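Local coordinates for protein isomaltose glucohydrolase (Kribbella flavida, PDB 5Z3E) that hydrolyses the alpha-1,6-glucosidic linkage of isomaltose from its non-reducing end, yielding beta-D-glucose and D-glucose, in the intracellular breakdown of a cyclic tetrasaccharide made from starch, at residues D98-D101 with G102-R106; V180-D183 with Y184-F188; S243-A247 with E248-D252; A321-G324 with W325-A329. The protein carries 1 engineered substitution. One frame throughout, in Å; residues are numbered along the deposited sequence. Where two conformers were deposited one is given.

All four contacts are local, each made between successive turns of its own helix or at that helix's end. Contacts 1 and 2 belong to different helices, 90-105 and 175-188, that touch where Leu-104 packs on Val-180 and Ala-181. Contact 4, in helix 317-329, lies on the opposite side of the chain's centre from both, about 17 Å away between nearest atoms. These three are largely buried, whereas contact 3 is only partly so, at the end of helix 231-248. The chemistry differs accordingly: a salt bridge and an indole-methyl contact in contact 1, aliphatic packing in contact 2, a water-bridged helix exit in contact 3, and an amide returned to the backbone in contact 4.

Contact 1 (D98-D101 with G102-R106)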
loop_
_atom_site.group_PDB
_atom_site.type_symbol
_atom_site.label_atom_id
_atom_site.label_comp_id
_atom_site.label_asym_id
_atom_site.label_seq_id
_atom_site.Cartn_x
_atom_site.Cartn_y
_atom_site.Cartn_z
ATOM N N ASP A 98 -12.677 11.786 -1.846
ATOM C CA ASP A 98 -13.793 12.131 -2.728
ATOM C C ASP A 98 -13.627 11.460 -4.072
ATOM O O ASP A 98 -14.583 10.897 -4.628
ATOM C CB ASP A 98 -13.850 13.649 -2.945
ATOM C CG ASP A 98 -14.386 14.456 -1.785
ATOM O OD1 ASP A 98 -15.027 13.880 -0.859
ATOM O OD2 ASP A 98 -14.178 15.694 -1.822
ATOM N N TRP A 99 -12.442 11.563 -4.647
ATOM C CA TRP A 99 -12.197 11.000 -5.968
ATOM C C TRP A 99 -12.442 9.501 -5.958
ATOM O O TRP A 99 -13.171 8.983 -6.813
ATOM C CB TRP A 99 -10.793 11.358 -6.445
ATOM C CG TRP A 99 -10.472 10.745 -7.766
ATOM C CD1 TRP A 99 -10.842 11.188 -8.986
ATOM C CD2 TRP A 99 -9.739 9.531 -7.982
ATOM N NE1 TRP A 99 -10.409 10.332 -9.960
ATOM C CE2 TRP A 99 -9.717 9.303 -9.381
ATOM C CE3 TRP A 99 -9.088 8.630 -7.144
ATOM C CZ2 TRP A 99 -9.089 8.206 -9.926
ATOM C CZ3 TRP A 99 -8.454 7.561 -7.693
ATOM C CH2 TRP A 99 -8.463 7.346 -9.069
ATOM N N VAL A 100 -11.845 8.790 -5.005
ATOM C CA VAL A 100 -12.010 7.346 -4.950
ATOM C C VAL A 100 -13.484 6.976 -4.778
ATOM O O VAL A 100 -14.005 6.090 -5.455
ATOM C CB VAL A 100 -11.179 6.705 -3.820
ATOM C CG1 VAL A 100 -11.451 5.216 -3.768
ATOM C CG2 VAL A 100 -9.688 6.979 -3.975
ATOM N N ASP A 101 -14.134 7.619 -3.821
ATOM C CA ASP A 101 -15.553 7.355 -3.567
ATOM C C ASP A 101 -16.356 7.497 -4.855
ATOM O O ASP A 101 -17.159 6.630 -5.198
ATOM C CB ASP A 101 -16.012 8.331 -2.491
ATOM C CG ASP A 101 -17.511 8.363 -2.230
ATOM O OD1 ASP A 101 -18.144 7.298 -2.244
ATOM O OD2 ASP A 101 -17.986 9.494 -1.983
ATOM N N GLY A 102 -16.166 8.596 -5.575
ATOM C CA GLY A 102 -16.931 8.787 -6.792
ATOM C C GLY A 102 -16.622 7.755 -7.852
ATOM O O GLY A 102 -17.520 7.300 -8.586
ATOM N N VAL A 103 -15.365 7.372 -7.976
ATOM C CA VAL A 103 -14.972 6.332 -8.914
ATOM C C VAL A 103 -15.668 5.026 -8.571
ATOM O O VAL A 103 -16.145 4.322 -9.472
ATOM C CB VAL A 103 -13.435 6.205 -8.915
ATOM C CG1 VAL A 103 -12.972 4.926 -9.573
ATOM C CG2 VAL A 103 -12.813 7.423 -9.590
ATOM N N LEU A 104 -15.707 4.675 -7.283
ATOM C CA LEU A 104 -16.329 3.439 -6.846
ATOM C C LEU A 104 -17.846 3.469 -6.961
ATOM O O LEU A 104 -18.444 2.468 -7.364
ATOM C CB LEU A 104 -15.913 3.099 -5.402
ATOM C CG LEU A 104 -14.450 2.715 -5.259
ATOM C CD1 LEU A 104 -14.150 2.504 -3.798
ATOM C CD2 LEU A 104 -14.112 1.540 -6.111
ATOM N N ARG A 105 -18.492 4.593 -6.632
ATOM C CA ARG A 105 -19.934 4.636 -6.797
ATOM C C ARG A 105 -20.305 4.391 -8.260
ATOM O O ARG A 105 -21.320 3.768 -8.555
ATOM C CB ARG A 105 -20.532 5.951 -6.307
ATOM C CG ARG A 105 -20.384 6.209 -4.806
ATOM C CD ARG A 105 -21.209 7.404 -4.383
ATOM N NE ARG A 105 -20.732 7.984 -3.130
ATOM C CZ ARG A 105 -21.324 8.983 -2.506
ATOM N NH1 ARG A 105 -22.491 9.449 -2.918
ATOM N NH2 ARG A 105 -20.744 9.521 -1.436
ATOM N N ARG A 106 -19.484 4.879 -9.195
ATOM C CA ARG A 106 -19.726 4.630 -10.604
ATOM C C ARG A 106 -19.642 3.157 -10.977
ATOM O O ARG A 106 -20.147 2.790 -12.045
ATOM C CB ARG A 106 -18.796 5.478 -11.472
ATOM C CG ARG A 106 -19.245 6.914 -11.586
ATOM C CD ARG A 106 -18.138 7.876 -11.981
ATOM N NE ARG A 106 -17.559 7.491 -13.260
ATOM C CZ ARG A 106 -16.380 7.926 -13.676
ATOM N NH1 ARG A 106 -15.671 8.763 -12.944
ATOM N NH2 ARG A 106 -15.908 7.487 -14.833
#
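Asp-101 and Arg-105, one helical turn apart, are joined by a two-pronged salt bridge whose flat groups are not coplanar: the carboxylate and guanidinium planes stand 55° apart. The stronger prong runs from Arg-105 NE to Asp-101 OD1, 2.8 Å long and nearly straight at 163°. The oxygen lies in the guanidinium plane at its edge and is approached on its syn side, though clearly out of the carboxylate plane. Arg-105 NH2 also comes within 2.8 Å of Asp-101 OD2, but the bent angle makes this hydrogen bond weak. With CG trans to the backbone N (chi1 171°), the aspartate leans along the helix toward the arginine, whose chain runs extended from CG to NE.

On another side, Val-103 sets its CG2 methyl over one face of the Trp-99 indole, 3.9 Å from the centroid of the five-membered ring, in a CH-pi contact. The methyl sits toward the rim, with Trp-99 CE2 its nearest ring atom at 3.6 Å. The indole NE1 donates to Phe-136 O. Val-100 and Leu-104 lie side by side, CG1 to CD1 at 3.8 Å, and both touch Trp-156 of helix 151-167.

The arginine would be expected to favour the ionised carboxylate, and a weak hydrogen bond between Asp-101 OD1 and Gly-177 N, with Arg-105 resting on Ala-176, joins the pair to the first turn of helix 175-188.

Contact 2 (V180-D183 with Y184-F188)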
loop_
_atom_site.group_PDB
_atom_site.type_symbol
_atom_site.label_atom_id
_atom_site.label_comp_id
_atom_site.label_asym_id
_atom_site.label_seq_id
_atom_site.Cartn_x
_atom_site.Cartn_y
_atom_site.Cartn_z
ATOM N N VAL A 180 -19.501 -0.141 -1.992
ATOM C CA VAL A 180 -19.074 -0.850 -3.194
ATOM C C VAL A 180 -17.816 -1.679 -2.901
ATOM O O VAL A 180 -17.728 -2.859 -3.252
ATOM C CB VAL A 180 -18.835 0.119 -4.370
ATOM C CG1 VAL A 180 -18.260 -0.596 -5.567
ATOM C CG2 VAL A 180 -20.119 0.816 -4.756
ATOM N N ALA A 181 -16.820 -1.045 -2.269
ATOM C CA ALA A 181 -15.576 -1.743 -1.970
ATOM C C ALA A 181 -15.792 -2.922 -1.034
ATOM O O ALA A 181 -15.195 -3.991 -1.234
ATOM C CB ALA A 181 -14.567 -0.766 -1.386
ATOM N N VAL A 182 -16.607 -2.738 0.002
ATOM C CA VAL A 182 -16.872 -3.824 0.931
ATOM C C VAL A 182 -17.551 -4.979 0.222
ATOM O O VAL A 182 -17.149 -6.136 0.363
ATOM C CB VAL A 182 -17.705 -3.362 2.146
ATOM C CG1 VAL A 182 -18.167 -4.553 2.954
ATOM C CG2 VAL A 182 -16.916 -2.407 3.020
ATOM N N ASP A 183 -18.608 -4.699 -0.537
ATOM C CA ASP A 183 -19.316 -5.781 -1.221
ATOM C C ASP A 183 -18.364 -6.551 -2.137
ATOM O O ASP A 183 -18.428 -7.777 -2.230
ATOM C CB ASP A 183 -20.490 -5.230 -2.024
ATOM C CG ASP A 183 -21.694 -4.832 -1.177
ATOM O OD1 ASP A 183 -21.804 -5.251 -0.012
ATOM O OD2 ASP A 183 -22.576 -4.152 -1.761
ATOM N N TYR A 184 -17.511 -5.827 -2.854
ATOM C CA TYR A 184 -16.551 -6.449 -3.761
ATOM C C TYR A 184 -15.586 -7.354 -2.991
ATOM O O TYR A 184 -15.358 -8.509 -3.385
ATOM C CB TYR A 184 -15.820 -5.334 -4.495
ATOM C CG TYR A 184 -14.855 -5.789 -5.568
ATOM C CD1 TYR A 184 -15.294 -6.392 -6.729
ATOM C CD2 TYR A 184 -13.488 -5.563 -5.451
ATOM C CE1 TYR A 184 -14.421 -6.757 -7.738
ATOM C CE2 TYR A 184 -12.604 -5.903 -6.453
ATOM C CZ TYR A 184 -13.071 -6.490 -7.606
ATOM O OH TYR A 184 -12.273 -6.811 -8.662
ATOM N N LEU A 185 -15.004 -6.844 -1.910
ATOM C CA LEU A 185 -14.039 -7.624 -1.163
ATOM C C LEU A 185 -14.641 -8.811 -0.451
ATOM O O LEU A 185 -14.012 -9.867 -0.368
ATOM C CB LEU A 185 -13.288 -6.734 -0.182
ATOM C CG LEU A 185 -12.361 -5.706 -0.819
ATOM C CD1 LEU A 185 -11.784 -4.802 0.233
ATOM C CD2 LEU A 185 -11.281 -6.382 -1.641
ATOM N N LEU A 186 -15.864 -8.678 0.066
ATOM C CA LEU A 186 -16.491 -9.823 0.720
ATOM C C LEU A 186 -16.669 -10.973 -0.274
ATOM O O LEU A 186 -16.602 -12.132 0.108
ATOM C CB LEU A 186 -17.822 -9.446 1.360
ATOM C CG LEU A 186 -17.739 -8.512 2.559
ATOM C CD1 LEU A 186 -19.142 -8.129 2.986
ATOM C CD2 LEU A 186 -16.998 -9.124 3.723
ATOM N N ALA A 187 -16.925 -10.652 -1.536
ATOM C CA ALA A 187 -17.096 -11.668 -2.564
ATOM C C ALA A 187 -15.794 -12.262 -3.057
ATOM O O ALA A 187 -15.772 -13.438 -3.429
ATOM C CB ALA A 187 -17.857 -11.081 -3.734
ATOM N N PHE A 188 -14.722 -11.470 -3.119
ATOM C CA PHE A 188 -13.538 -11.849 -3.889
ATOM C C PHE A 188 -12.245 -11.909 -3.095
ATOM O O PHE A 188 -11.175 -12.096 -3.677
ATOM C CB PHE A 188 -13.406 -10.946 -5.119
ATOM C CG PHE A 188 -14.562 -11.067 -6.061
ATOM C CD1 PHE A 188 -14.850 -12.273 -6.659
ATOM C CD2 PHE A 188 -15.384 -9.986 -6.341
ATOM C CE1 PHE A 188 -15.900 -12.405 -7.510
ATOM C CE2 PHE A 188 -16.448 -10.114 -7.186
ATOM C CZ PHE A 188 -16.717 -11.309 -7.771
#
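The Tyr-184 ring turns away from the preceding turn, so its side chain meets Val-180 through CB, 3.4 Å from Val-180 O, the oxygen that also accepts from Tyr-184 N. Its CG is opposite the backbone N (chi1 -175°), a setting that carries the ring out to an edge-to-face contact with Tyr-153, while its hydroxyl is hydrogen-bonded to Leu-130 N. The second flat group, the Phe-188 ring, has Ala-187 CB over one face, 3.7 Å above the plane and displaced toward the rim; its other neighbours include Met-129 and Val-118.

Between the turns the side-chain packing is aliphatic. Val-182 and Leu-186 run side by side and point the same way, with Val-182 CG1 3.7 Å from Leu-186 CD1. Leu-186 CG also rests 3.3 Å from Val-182 O, the carbonyl that accepts from Leu-186 N. Leu-185 repeats this pattern one residue earlier, its CG lying 3.3 Å from Ala-181 O.

The backbone bonds weaken toward the helix end. Leu-185 N reaches Ala-181 O at 2.9 Å with an angle of 164°, but Ala-187 N to Asp-183 O is 3.3 Å and bent to 148°, a weak bond. Asp-183 turns its OD2 to a salt bridge with Arg-108.

Three helices receive the different sides of helix 175-188. Val-180, Ala-187 and Phe-188 touch helix 108-119; Ala-181 and Leu-185 pack on Leu-157 of helix 151-167; and Leu-186 meets Ala-233 and Val-237 of helix 231-248, where Val-182 adds Thr-234.

Contact 3 (S243-A247 with E248-D252)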
loop_
_atom_site.group_PDB
_atom_site.type_symbol
_atom_site.label_atom_id
_atom_site.label_comp_id
_atom_site.label_asym_id
_atom_site.label_seq_id
_atom_site.Cartn_x
_atom_site.Cartn_y
_atom_site.Cartn_z
ATOM N N SER A 243 -7.364 -17.219 9.263
ATOM C CA SER A 243 -7.299 -18.670 9.249
ATOM C C SER A 243 -6.462 -19.179 8.082
ATOM O O SER A 243 -5.675 -20.117 8.219
ATOM C CB SER A 243 -8.689 -19.287 9.140
ATOM O OG SER A 243 -9.478 -19.042 10.278
ATOM N N LEU A 244 -6.661 -18.601 6.911
ATOM C CA LEU A 244 -5.937 -19.011 5.730
ATOM C C LEU A 244 -4.436 -18.728 5.884
ATOM O O LEU A 244 -3.589 -19.567 5.539
ATOM C CB LEU A 244 -6.539 -18.308 4.553
ATOM C CG LEU A 244 -6.112 -18.732 3.218
ATOM C CD1 LEU A 244 -6.296 -20.236 2.988
ATOM C CD2 LEU A 244 -6.967 -17.971 2.159
ATOM N N VAL A 245 -4.097 -17.544 6.405
ATOM C CA VAL A 245 -2.706 -17.214 6.645
ATOM C C VAL A 245 -2.094 -18.128 7.700
ATOM O O VAL A 245 -0.957 -18.583 7.550
ATOM C CB VAL A 245 -2.562 -15.724 6.973
ATOM C CG1 VAL A 245 -1.144 -15.382 7.374
ATOM C CG2 VAL A 245 -2.997 -14.866 5.785
ATOM N N SER A 246 -2.827 -18.434 8.773
ATOM C CA SER A 246 -2.288 -19.368 9.761
ATOM C C SER A 246 -2.016 -20.741 9.161
ATOM O O SER A 246 -1.048 -21.410 9.528
ATOM C CB SER A 246 -3.248 -19.495 10.933
ATOM O OG SER A 246 -3.290 -18.312 11.716
ATOM N N ALA A 247 -2.883 -21.195 8.262
ATOM C CA ALA A 247 -2.754 -22.529 7.679
ATOM C C ALA A 247 -1.667 -22.641 6.639
ATOM O O ALA A 247 -1.061 -23.700 6.524
ATOM C CB ALA A 247 -4.076 -22.965 7.084
ATOM N N GLU A 248 -1.485 -21.584 5.840
ATOM C CA GLU A 248 -0.659 -21.680 4.634
ATOM C C GLU A 248 0.321 -20.537 4.452
ATOM O O GLU A 248 1.128 -20.575 3.513
ATOM C CB GLU A 248 -1.551 -21.762 3.380
ATOM C CG GLU A 248 -2.519 -22.919 3.401
ATOM C CD GLU A 248 -3.408 -22.939 2.178
ATOM O OE1 GLU A 248 -2.929 -22.684 1.072
ATOM O OE2 GLU A 248 -4.606 -23.279 2.337
ATOM N N GLY A 249 0.261 -19.528 5.301
ATOM C CA GLY A 249 1.041 -18.316 5.149
ATOM C C GLY A 249 2.084 -18.047 6.207
ATOM O O GLY A 249 2.614 -16.939 6.240
ATOM N N VAL A 250 2.407 -19.058 7.019
ATOM C CA VAL A 250 3.426 -18.951 8.053
ATOM C C VAL A 250 4.319 -20.167 7.959
ATOM O O VAL A 250 3.825 -21.303 7.987
ATOM C CB VAL A 250 2.810 -18.865 9.471
ATOM C CG1 VAL A 250 3.896 -18.813 10.536
ATOM C CG2 VAL A 250 1.910 -17.661 9.595
ATOM N N VAL A 251 5.634 -19.959 7.867
ATOM C CA VAL A 251 6.594 -21.034 7.802
ATOM C C VAL A 251 7.760 -20.641 8.700
ATOM O O VAL A 251 8.208 -19.511 8.650
ATOM C CB VAL A 251 7.119 -21.201 6.323
ATOM C CG1 VAL A 251 8.237 -22.197 6.217
ATOM C CG2 VAL A 251 5.960 -21.504 5.397
ATOM N N ASP A 252 8.241 -21.574 9.514
ATOM C CA ASP A 252 9.383 -21.303 10.382
ATOM C C ASP A 252 9.167 -20.047 11.216
ATOM O O ASP A 252 10.090 -19.289 11.504
ATOM C CB ASP A 252 10.679 -21.222 9.554
ATOM C CG ASP A 252 10.976 -22.500 8.792
ATOM O OD1 ASP A 252 10.641 -23.599 9.283
ATOM O OD2 ASP A 252 11.513 -22.398 7.678
HETATM O O HOH W 1 1.181 -21.795 7.571
#
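Leu-244 and Val-245 accept the closing backbone bonds of helix 231-248 as the chain turns out toward strand 250-251. Glu-248 N donates to Leu-244 O at 2.9 Å and Gly-249 N to Val-245 O at 2.7 Å, both bent to 140°. At Glu-248 phi is -134°, and the CA atoms of Val-245 and Gly-249 come within 4.2 Å. Beyond it a water continues the connection, donating to Ser-246 O and accepting from Val-250 N, each at 3.0 Å.

Among the side chains, Leu-244 and Glu-248 lie aslant to one another. Leu-244 has CG trans to the backbone N (chi1 -170°), which sends its methyl CD1 toward the glutamate, 3.5 Å from carboxylate atom OE2, a van der Waals contact. Both also touch Leu-259. Val-250 lays its CG2 3.6 Å from Val-245 O, and its methyl approach to the valine side chain is looser, CG2 to Val-245 CG1 at 4.4 Å.

Leu-255 of strand 254-255 touches both of these valines. Strand 250-251 pairs antiparallel with that strand, and backbone hydrogen bonds between Gly-249 and Val-256 and between Glu-248 and Gly-260 extend the link, so the small sheet begins directly at the helix's end.

Contact 4 (A321-G324 with W325-A329); sequences ALLG and WNLAA
Within helix 317-329 of this family 15 glycoside hydrolase, Asn-326 folds its side chain back onto the preceding turn and gives Leu-322 O a second hydrogen bond. Torsions chi1 -88° and chi2 -85° turn the amide that way. Asn-326 N and ND2 both donate to this oxygen at 3.0 Å, reaching it from opposite faces of the carbonyl plane. The ND2 bond is nearly straight; the acceptor lies in the amide plane, yet the donor stands 36° out of the carbonyl plane. Since ND2 also bonds to Val-273 O, two carbonyls fix the rotation of the amide.

Leu-322 runs alongside the asparagine, CD1 3.8 Å from ND2, and the same methyl comes obliquely to Trp-325 CE3 at 4.2 Å. The indole stretches on to Met-387 and Ile-390 of helix 382-394 and to Phe-79 of helix 74-87. Leu-327 CD1 approaches Leu-323 CG at 4.1 Å, and both leucines touch His-339 of helix 333-344.

The engineered Ala-355, at the position inferred to hold the catalytic base, is about 12 Å from Ala-321 between side chains; the contact is helix packing and not part of the site itself. A helix wedged among other helices in this way fits the (alpha/alpha)6 barrel of glycoside hydrolase family 15.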
loop_
_atom_site.group_PDB
_atom_site.type_symbol
_atom_site.label_atom_id
_atom_site.label_comp_id
_atom_site.label_asym_id
_atom_site.label_seq_id
_atom_site.Cartn_x
_atom_site.Cartn_y
_atom_site.Cartn_z
ATOM N N ALA A 321 10.689 2.337 4.365
ATOM C CA ALA A 321 9.801 3.092 5.227
ATOM C C ALA A 321 8.843 2.162 5.952
ATOM O O ALA A 321 8.566 2.341 7.135
ATOM C CB ALA A 321 9.017 4.104 4.416
ATOM N N LEU A 322 8.289 1.184 5.236
ATOM C CA LEU A 322 7.381 0.218 5.835
ATOM C C LEU A 322 8.054 -0.570 6.958
ATOM O O LEU A 322 7.472 -0.786 8.028
ATOM C CB LEU A 322 6.881 -0.717 4.731
ATOM C CG LEU A 322 5.937 -1.803 5.161
ATOM C CD1 LEU A 322 4.647 -1.249 5.735
ATOM C CD2 LEU A 322 5.665 -2.706 3.966
ATOM N N LEU A 323 9.282 -1.033 6.709
ATOM C CA LEU A 323 10.008 -1.750 7.747
ATOM C C LEU A 323 10.288 -0.816 8.922
ATOM O O LEU A 323 10.099 -1.202 10.081
ATOM C CB LEU A 323 11.282 -2.392 7.196
ATOM C CG LEU A 323 12.059 -3.234 8.202
ATOM C CD1 LEU A 323 11.228 -4.348 8.828
ATOM C CD2 LEU A 323 13.299 -3.821 7.536
ATOM N N GLY A 324 10.723 0.413 8.640
ATOM C CA GLY A 324 10.963 1.353 9.711
ATOM C C GLY A 324 9.730 1.618 10.571
ATOM O O GLY A 324 9.823 1.713 11.796
ATOM N N TRP A 325 8.571 1.759 9.918
ATOM C CA TRP A 325 7.300 1.986 10.616
ATOM C C TRP A 325 7.034 0.823 11.562
ATOM O O TRP A 325 6.660 0.988 12.712
ATOM C CB TRP A 325 6.235 2.128 9.544
ATOM C CG TRP A 325 4.823 2.409 9.981
ATOM C CD1 TRP A 325 4.322 2.692 11.221
ATOM C CD2 TRP A 325 3.720 2.475 9.080
ATOM N NE1 TRP A 325 2.969 2.924 11.124
ATOM C CE2 TRP A 325 2.579 2.797 9.829
ATOM C CE3 TRP A 325 3.591 2.284 7.705
ATOM C CZ2 TRP A 325 1.310 2.940 9.234
ATOM C CZ3 TRP A 325 2.359 2.421 7.127
ATOM C CH2 TRP A 325 1.239 2.744 7.878
ATOM N N ASN A 326 7.241 -0.394 11.043
ATOM C CA ASN A 326 7.047 -1.597 11.827
ATOM C C ASN A 326 8.041 -1.711 12.997
ATOM O O ASN A 326 7.655 -2.148 14.089
ATOM C CB ASN A 326 7.068 -2.812 10.921
ATOM C CG ASN A 326 5.681 -3.069 10.399
ATOM O OD1 ASN A 326 4.895 -3.726 11.092
ATOM N ND2 ASN A 326 5.332 -2.470 9.270
ATOM N N LEU A 327 9.281 -1.296 12.779
ATOM C CA LEU A 327 10.253 -1.289 13.871
ATOM C C LEU A 327 9.848 -0.284 14.939
ATOM O O LEU A 327 9.892 -0.591 16.133
ATOM C CB LEU A 327 11.637 -0.989 13.305
ATOM C CG LEU A 327 12.236 -2.123 12.481
ATOM C CD1 LEU A 327 13.437 -1.639 11.669
ATOM C CD2 LEU A 327 12.621 -3.305 13.348
ATOM N N ALA A 328 9.415 0.909 14.524
ATOM C CA ALA A 328 8.976 1.913 15.487
ATOM C C ALA A 328 7.830 1.378 16.344
ATOM O O ALA A 328 7.816 1.509 17.558
ATOM C CB ALA A 328 8.571 3.190 14.795
ATOM N N ALA A 329 6.862 0.731 15.681
ATOM C CA ALA A 329 5.689 0.226 16.371
ATOM C C ALA A 329 6.036 -0.873 17.360
ATOM O O ALA A 329 5.292 -1.097 18.332
ATOM C CB ALA A 329 4.672 -0.293 15.340
#